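Local coordinates for Lmo2445 protein (Listeria monocytogenes EGD-e, PDB 5HZL) that is of unknown function but is a secreted, calcium-binding, internalin-like leucine-rich-repeat protein, possibly involved in recognition or adhesion, at residues E22-E27 with L69-N74; T55-P60 with E75-A80. One frame throughout, in Å; residues are numbered along the deposited sequence.

Interaction 1. Residues E22-E27 with L69-N74; sequences EAFPVE and LSVLNN. With CA (calcium ion), chain B.
The N-terminal cap of this internalin-like leucine-rich-repeat protein meets helix 66-70 and its 3-10 extension, at the N-terminal end of the repeat domain, where Phe-24, Pro-25 and Val-26 close round Val-71. Segment 22-27 is the link that ends helix 20-23 and starts helix 27-36; residues 69-74 carry helix 66-70 on into a 3-10 turn. Phe-24 leaves helical geometry, and Pro-25 is the centre of an inverse gamma turn, so the chain bends past Val-71 and offers it three successive residues.

The two methyls of Val-71 divide the work. CG1, anti to the backbone N (chi1 153°), meets Phe-24 CB at 3.5 Å and Pro-25 CD at 3.8 Å, and lies in the plane of the Phe-24 ring at its edge. CG2 touches CG2 of Val-26, 3.7 Å away. The ring edge also runs past backbone carbonyls: Phe-24 CD1 is 3.6 Å from Val-71 O. On one face of the ring sits CB of Ala-23, offset toward the rim.

Beyond the link, Val-26 takes the N-cap position of helix 27-36, and the extended side chain of Glu-27 reaches away from the contact to a calcium ion, bound through OE2 at 2.6 Å and shared with Glu-31. Asn-73 ND2 donates to Asp-95 O, tying the 3-10 segment to the chain beyond strand 91-92. A single hydrogen bond joins the two segments: Asn-74 ND2 donates to Ala-23 O (2.8 Å, 158° at the hydrogen), with the acceptor close to the amide plane but the donor tilted 28° from the carbonyl plane.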
ATOM      1  N   GLU A  22      27.473 -14.266 -12.948  1.00 45.59           N
ATOM      2  CA  GLU A  22      27.655 -13.216 -13.962  1.00 49.39           C
ATOM      3  C   GLU A  22      26.291 -12.688 -14.382  1.00 47.67           C
ATOM      4  O   GLU A  22      26.132 -11.501 -14.625  1.00 48.25           O
ATOM      5  CB  GLU A  22      28.449 -13.680 -15.175  1.00 54.06           C
ATOM      6  CG  GLU A  22      29.918 -13.983 -14.884  1.00 57.57           C
ATOM      7  CD  GLU A  22      30.752 -14.168 -16.154  1.00 62.08           C
ATOM      8  OE1 GLU A  22      30.180 -14.131 -17.282  1.00 62.65           O
ATOM      9  OE2 GLU A  22      31.987 -14.340 -16.018  1.00 64.21           O
ATOM     10  N   ALA A  23      25.309 -13.577 -14.454  1.00 45.69           N
ATOM     11  CA  ALA A  23      23.954 -13.174 -14.834  1.00 45.88           C
ATOM     12  C   ALA A  23      23.282 -12.341 -13.736  1.00 43.91           C
ATOM     13  O   ALA A  23      22.638 -11.327 -14.016  1.00 44.40           O
ATOM     14  CB  ALA A  23      23.100 -14.401 -15.158  1.00 44.78           C
ATOM     15  N   PHE A  24      23.445 -12.776 -12.489  1.00 40.96           N
ATOM     16  CA  PHE A  24      22.822 -12.098 -11.358  1.00 38.91           C
ATOM     17  C   PHE A  24      23.880 -11.885 -10.278  1.00 37.52           C
ATOM     18  O   PHE A  24      24.034 -12.724  -9.412  1.00 36.78           O
ATOM     19  CB  PHE A  24      21.661 -12.954 -10.846  1.00 37.23           C
ATOM     20  CG  PHE A  24      20.744 -13.461 -11.938  1.00 37.35           C
ATOM     21  CD1 PHE A  24      19.818 -12.622 -12.543  1.00 38.39           C
ATOM     22  CD2 PHE A  24      20.802 -14.789 -12.350  1.00 37.19           C
ATOM     23  CE1 PHE A  24      18.976 -13.087 -13.542  1.00 39.17           C
ATOM     24  CE2 PHE A  24      19.951 -15.270 -13.346  1.00 38.40           C
ATOM     25  CZ  PHE A  24      19.035 -14.414 -13.940  1.00 39.24           C
ATOM     26  N   PRO A  25      24.622 -10.760 -10.334  1.00 38.29           N
ATOM     27  CA  PRO A  25      25.699 -10.505  -9.378  1.00 38.72           C
ATOM     28  C   PRO A  25      25.338  -9.961  -7.981  1.00 38.51           C
ATOM     29  O   PRO A  25      25.867  -8.941  -7.548  1.00 41.94           O
ATOM     30  CB  PRO A  25      26.641  -9.565 -10.162  1.00 41.15           C
ATOM     31  CG  PRO A  25      25.772  -8.875 -11.120  1.00 41.96           C
ATOM     32  CD  PRO A  25      24.641  -9.793 -11.445  1.00 40.21           C
ATOM     33  N   VAL A  26      24.459 -10.671  -7.287  1.00 35.98           N
ATOM     34  CA  VAL A  26      24.043 -10.356  -5.935  1.00 35.84           C
ATOM     35  C   VAL A  26      24.058 -11.732  -5.285  1.00 35.03           C
ATOM     36  O   VAL A  26      23.261 -12.600  -5.676  1.00 33.97           O
ATOM     37  CB  VAL A  26      22.634  -9.738  -5.877  1.00 36.11           C
ATOM     38  CG1 VAL A  26      22.166  -9.590  -4.437  1.00 36.83           C
ATOM     39  CG2 VAL A  26      22.601  -8.395  -6.588  1.00 37.53           C
ATOM     40  N   GLU A  27      24.966 -11.930  -4.322  1.00 35.90           N
ATOM     41  CA  GLU A  27      25.131 -13.223  -3.618  1.00 35.87           C
ATOM     42  C   GLU A  27      23.818 -13.988  -3.348  1.00 35.94           C
ATOM     43  O   GLU A  27      23.604 -15.090  -3.884  1.00 33.74           O
ATOM     44  CB  GLU A  27      25.904 -13.027  -2.300  1.00 37.10           C
ATOM     45  CG  GLU A  27      26.144 -14.314  -1.509  1.00 37.33           C
ATOM     46  CD  GLU A  27      26.884 -14.097  -0.192  1.00 40.34           C
ATOM     47  OE1 GLU A  27      27.373 -12.971   0.089  1.00 40.30           O
ATOM     48  OE2 GLU A  27      26.973 -15.084   0.568  1.00 42.54           O
ATOM     49  N   LEU A  69      17.156  -6.563  -6.298  1.00 44.97           N
ATOM     50  CA  LEU A  69      16.162  -7.165  -7.196  1.00 44.46           C
ATOM     51  C   LEU A  69      16.218  -6.727  -8.652  1.00 43.92           C
ATOM     52  O   LEU A  69      15.823  -7.485  -9.525  1.00 44.05           O
ATOM     53  CB  LEU A  69      14.736  -6.919  -6.682  1.00 43.71           C
ATOM     54  CG  LEU A  69      14.301  -7.639  -5.413  1.00 43.25           C
ATOM     55  CD1 LEU A  69      12.945  -7.127  -4.962  1.00 44.07           C
ATOM     56  CD2 LEU A  69      14.264  -9.145  -5.620  1.00 43.07           C
ATOM     57  N   SER A  70      16.694  -5.520  -8.914  1.00 44.88           N
ATOM     58  CA  SER A  70      16.752  -5.017 -10.291  1.00 46.83           C
ATOM     59  C   SER A  70      17.627  -5.896 -11.189  1.00 46.27           C
ATOM     60  O   SER A  70      17.468  -5.922 -12.407  1.00 45.69           O
ATOM     61  CB  SER A  70      17.183  -3.548 -10.329  1.00 48.49           C
ATOM     62  OG  SER A  70      18.457  -3.374  -9.767  1.00 49.66           O
ATOM     63  N   VAL A  71      18.538  -6.618 -10.552  1.00 45.98           N
ATOM     64  CA  VAL A  71      19.417  -7.572 -11.233  1.00 46.49           C
ATOM     65  C   VAL A  71      18.644  -8.654 -12.021  1.00 45.22           C
ATOM     66  O   VAL A  71      19.161  -9.161 -13.024  1.00 43.96           O
ATOM     67  CB  VAL A  71      20.413  -8.171 -10.211  1.00 47.04           C
ATOM     68  CG1 VAL A  71      20.897  -9.545 -10.588  1.00 48.03           C
ATOM     69  CG2 VAL A  71      21.578  -7.208  -9.991  1.00 48.28           C
ATOM     70  N   LEU A  72      17.423  -8.982 -11.579  1.00 44.03           N
ATOM     71  CA  LEU A  72      16.560  -9.966 -12.259  1.00 43.99           C
ATOM     72  C   LEU A  72      16.298  -9.581 -13.727  1.00 46.42           C
ATOM     73  O   LEU A  72      16.132 -10.465 -14.589  1.00 47.88           O
ATOM     74  CB  LEU A  72      15.241 -10.163 -11.510  1.00 42.66           C
ATOM     75  CG  LEU A  72      15.337 -10.814 -10.123  1.00 42.25           C
ATOM     76  CD1 LEU A  72      13.997 -10.784  -9.399  1.00 42.30           C
ATOM     77  CD2 LEU A  72      15.860 -12.245 -10.203  1.00 41.76           C
ATOM     78  N   ASN A  73      16.272  -8.274 -14.005  1.00 46.33           N
ATOM     79  CA  ASN A  73      16.105  -7.776 -15.375  1.00 47.70           C
ATOM     80  C   ASN A  73      17.265  -8.105 -16.331  1.00 48.19           C
ATOM     81  O   ASN A  73      17.180  -7.811 -17.525  1.00 51.33           O
ATOM     82  CB  ASN A  73      15.797  -6.284 -15.371  1.00 49.72           C
ATOM     83  CG  ASN A  73      14.406  -5.993 -14.861  1.00 49.59           C
ATOM     84  OD1 ASN A  73      13.465  -6.710 -15.191  1.00 51.28           O
ATOM     85  ND2 ASN A  73      14.253  -4.925 -14.089  1.00 49.62           N
ATOM     86  N   ASN A  74      18.338  -8.704 -15.810  1.00 46.19           N
ATOM     87  CA  ASN A  74      19.453  -9.135 -16.655  1.00 46.84           C
ATOM     88  C   ASN A  74      19.066 -10.326 -17.499  1.00 45.85           C
ATOM     89  O   ASN A  74      19.816 -10.700 -18.367  1.00 46.97           O
ATOM     90  CB  ASN A  74      20.703  -9.501 -15.848  1.00 46.44           C
ATOM     91  CG  ASN A  74      21.375  -8.294 -15.216  1.00 47.89           C
ATOM     92  OD1 ASN A  74      20.952  -7.150 -15.401  1.00 50.22           O
ATOM     93  ND2 ASN A  74      22.438  -8.547 -14.462  1.00 47.25           N
TER
HETATM   94 CA    CA B 401      25.565 -17.141   1.251  1.00 44.92          CA

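Interaction 2. Residues T55-P60 with E75-A80; sequences TAIPLP and EVFTNA
Ile-57 and Phe-77 meet at the N-terminal end of the leucine-rich-repeat solenoid, where strand 56-58, the outermost strand of the parallel sheet at that end, faces the loop that leads into strand 82-84. The apolar part of the contact is gathered at one methyl. CD1 of Ile-57 sits over a face of the Phe-77 ring in a CH-pi contact, 4.0 Å from the centroid and 22° off the normal. It is displaced toward the rim, so its nearest ring atom is Phe-77 CD2 at 3.7 Å. The same methyl also touches CB of Ala-80 at 3.9 Å, roughly at right angles to its approach to the ring. With CG1 beside the backbone N (chi1 -51°) and a second bend at chi2 -62°, Ile-57 brings CD1 to the ring, the two side chains crossing at about a right angle.

Backbone contacts mark the outer end. Thr-55 O receives a CA-H...O contact from Ala-80 CA (3.6 Å), and Thr-55 CA lies 3.6 Å from Asn-79 O. A type I turn from Phe-77 to Ala-80, closed by Ala-80 N to Phe-77 O at 3.2 Å, folds this loop back toward the strand.

Polar side chains of the turn look to the cap instead: Thr-78 OG1 and Asn-79 ND2 both bond to Asp-52. No conventional hydrogen bond spans the two segments themselves; backbone bonds pair Thr-55 with Ile-81, and Ile-57 with Glu-82 and Ala-84 of the neighbouring strand. Cohesion between them therefore rests on dispersion around the Ile-57 methyl, with perhaps a small electrostatic share from the bent Ala-80 CA-H...O contact.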
ATOM      1  N   THR A  55       9.077 -21.808 -12.714  1.00 46.95           N
ATOM      2  CA  THR A  55       7.674 -21.386 -12.672  1.00 46.99           C
ATOM      3  C   THR A  55       7.435 -20.365 -11.559  1.00 44.79           C
ATOM      4  O   THR A  55       6.376 -19.759 -11.494  1.00 44.41           O
ATOM      5  CB  THR A  55       6.727 -22.573 -12.376  1.00 47.70           C
ATOM      6  OG1 THR A  55       7.101 -23.194 -11.142  1.00 46.39           O
ATOM      7  CG2 THR A  55       6.782 -23.608 -13.479  1.00 50.37           C
ATOM      8  N   ALA A  56       8.426 -20.199 -10.690  1.00 44.36           N
ATOM      9  CA  ALA A  56       8.350 -19.281  -9.565  1.00 44.49           C
ATOM     10  C   ALA A  56       9.729 -18.719  -9.217  1.00 43.83           C
ATOM     11  O   ALA A  56      10.759 -19.339  -9.513  1.00 44.21           O
ATOM     12  CB  ALA A  56       7.759 -20.003  -8.361  1.00 43.80           C
ATOM     13  N   ILE A  57       9.731 -17.536  -8.605  1.00 43.82           N
ATOM     14  CA  ILE A  57      10.965 -16.868  -8.176  1.00 44.49           C
ATOM     15  C   ILE A  57      10.913 -16.800  -6.644  1.00 43.17           C
ATOM     16  O   ILE A  57      10.319 -15.886  -6.089  1.00 42.80           O
ATOM     17  CB  ILE A  57      11.125 -15.447  -8.767  1.00 44.81           C
ATOM     18  CG1 ILE A  57      10.941 -15.434 -10.296  1.00 45.53           C
ATOM     19  CG2 ILE A  57      12.477 -14.867  -8.368  1.00 44.81           C
ATOM     20  CD1 ILE A  57      11.949 -16.244 -11.066  1.00 46.51           C
ATOM     21  N   PRO A  58      11.518 -17.783  -5.956  1.00 43.27           N
ATOM     22  CA  PRO A  58      11.497 -17.792  -4.501  1.00 42.10           C
ATOM     23  C   PRO A  58      12.640 -17.011  -3.878  1.00 39.65           C
ATOM     24  O   PRO A  58      13.728 -17.544  -3.695  1.00 38.93           O
ATOM     25  CB  PRO A  58      11.608 -19.280  -4.169  1.00 43.26           C
ATOM     26  CG  PRO A  58      12.440 -19.829  -5.266  1.00 43.76           C
ATOM     27  CD  PRO A  58      12.158 -19.001  -6.491  1.00 44.01           C
ATOM     28  N   LEU A  59      12.354 -15.761  -3.530  1.00 38.36           N
ATOM     29  CA  LEU A  59      13.311 -14.867  -2.897  1.00 36.22           C
ATOM     30  C   LEU A  59      12.820 -14.295  -1.566  1.00 36.25           C
ATOM     31  O   LEU A  59      13.126 -13.143  -1.256  1.00 36.48           O
ATOM     32  CB  LEU A  59      13.608 -13.720  -3.846  1.00 35.88           C
ATOM     33  CG  LEU A  59      14.256 -14.087  -5.169  1.00 35.67           C
ATOM     34  CD1 LEU A  59      14.425 -12.831  -5.996  1.00 35.97           C
ATOM     35  CD2 LEU A  59      15.598 -14.748  -4.935  1.00 36.12           C
ATOM     36  N   PRO A  60      12.060 -15.081  -0.762  1.00 36.07           N
ATOM     37  CA  PRO A  60      11.630 -14.453   0.481  1.00 36.39           C
ATOM     38  C   PRO A  60      12.682 -14.435   1.558  1.00 37.13           C
ATOM     39  O   PRO A  60      13.551 -15.283   1.586  1.00 36.39           O
ATOM     40  CB  PRO A  60      10.491 -15.357   0.951  1.00 36.38           C
ATOM     41  CG  PRO A  60      10.876 -16.681   0.442  1.00 36.45           C
ATOM     42  CD  PRO A  60      11.468 -16.422  -0.911  1.00 34.95           C
ATOM     43  N   GLU A  75      17.920 -10.938 -17.224  1.00 44.49           N
ATOM     44  CA  GLU A  75      17.455 -12.074 -18.006  1.00 45.47           C
ATOM     45  C   GLU A  75      15.934 -12.061 -18.102  1.00 45.75           C
ATOM     46  O   GLU A  75      15.272 -11.159 -17.595  1.00 47.30           O
ATOM     47  CB  GLU A  75      17.927 -13.398 -17.381  1.00 44.28           C
ATOM     48  CG  GLU A  75      19.433 -13.545 -17.181  1.00 44.04           C
ATOM     49  CD  GLU A  75      20.247 -13.459 -18.464  1.00 46.31           C
ATOM     50  OE1 GLU A  75      19.697 -13.571 -19.593  1.00 47.34           O
ATOM     51  OE2 GLU A  75      21.467 -13.282 -18.326  1.00 46.78           O
ATOM     52  N   VAL A  76      15.397 -13.069 -18.771  1.00 46.11           N
ATOM     53  CA  VAL A  76      13.969 -13.233 -18.953  1.00 46.01           C
ATOM     54  C   VAL A  76      13.579 -14.635 -18.479  1.00 45.56           C
ATOM     55  O   VAL A  76      14.049 -15.629 -19.041  1.00 46.14           O
ATOM     56  CB  VAL A  76      13.584 -13.080 -20.447  1.00 47.49           C
ATOM     57  CG1 VAL A  76      12.101 -13.373 -20.659  1.00 47.65           C
ATOM     58  CG2 VAL A  76      13.947 -11.691 -20.957  1.00 48.20           C
ATOM     59  N   PHE A  77      12.735 -14.706 -17.445  1.00 44.81           N
ATOM     60  CA  PHE A  77      12.241 -15.972 -16.912  1.00 44.21           C
ATOM     61  C   PHE A  77      10.901 -16.115 -17.615  1.00 46.49           C
ATOM     62  O   PHE A  77       9.866 -15.835 -17.036  1.00 46.92           O
ATOM     63  CB  PHE A  77      12.069 -15.882 -15.404  1.00 42.43           C
ATOM     64  CG  PHE A  77      13.335 -15.579 -14.653  1.00 41.84           C
ATOM     65  CD1 PHE A  77      13.789 -14.268 -14.525  1.00 42.12           C
ATOM     66  CD2 PHE A  77      14.058 -16.604 -14.028  1.00 42.04           C
ATOM     67  CE1 PHE A  77      14.955 -13.987 -13.813  1.00 41.90           C
ATOM     68  CE2 PHE A  77      15.221 -16.329 -13.317  1.00 41.13           C
ATOM     69  CZ  PHE A  77      15.672 -15.020 -13.209  1.00 41.15           C
ATOM     70  N   THR A  78      10.934 -16.545 -18.877  1.00 49.76           N
ATOM     71  CA  THR A  78       9.723 -16.657 -19.724  1.00 51.64           C
ATOM     72  C   THR A  78       8.495 -17.332 -19.118  1.00 50.01           C
ATOM     73  O   THR A  78       7.401 -16.998 -19.517  1.00 51.80           O
ATOM     74  CB  THR A  78       9.975 -17.407 -21.062  1.00 54.99           C
ATOM     75  OG1 THR A  78      10.307 -18.758 -20.772  1.00 57.85           O
ATOM     76  CG2 THR A  78      11.100 -16.786 -21.915  1.00 56.59           C
ATOM     77  N   ASN A  79       8.667 -18.256 -18.172  1.00 48.99           N
ATOM     78  CA  ASN A  79       7.522 -18.991 -17.563  1.00 48.53           C
ATOM     79  C   ASN A  79       7.262 -18.811 -16.071  1.00 46.54           C
ATOM     80  O   ASN A  79       6.433 -19.518 -15.500  1.00 46.30           O
ATOM     81  CB  ASN A  79       7.733 -20.478 -17.794  1.00 49.02           C
ATOM     82  CG  ASN A  79       7.855 -20.813 -19.238  1.00 50.00           C
ATOM     83  OD1 ASN A  79       7.129 -20.295 -20.076  1.00 50.18           O
ATOM     84  ND2 ASN A  79       8.772 -21.697 -19.538  1.00 51.28           N
ATOM     85  N   ALA A  80       7.967 -17.886 -15.442  1.00 45.73           N
ATOM     86  CA  ALA A  80       7.782 -17.659 -14.034  1.00 45.39           C
ATOM     87  C   ALA A  80       6.447 -16.940 -13.849  1.00 46.26           C
ATOM     88  O   ALA A  80       6.275 -15.824 -14.325  1.00 45.29           O
ATOM     89  CB  ALA A  80       8.931 -16.828 -13.482  1.00 44.66           C
TER

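Interactions 1 and 2 have centres 12 Å apart and interleave along the chain: segment 69-74 runs straight into 75-80, while 55-60 lies between the two halves of interaction 1. Phe-24 is the main bridge, its CZ packing 3.4 Å from Glu-75 CG and 3.5 Å from Phe-77 CZ. A second seam joins Leu-69 CD2 to Leu-59 CD1 at 3.7 Å. Together they join the helical N-terminal region to the end of the repeat domain that carries strand 56-58. Helix 27-36 belongs to both settings: Glu-27 at its start binds calcium, and Ile-33 packs on Phe-77. Interaction 2 stands farther from the metals, the side chain of Ala-56 about 13 Å from a bound calcium ion.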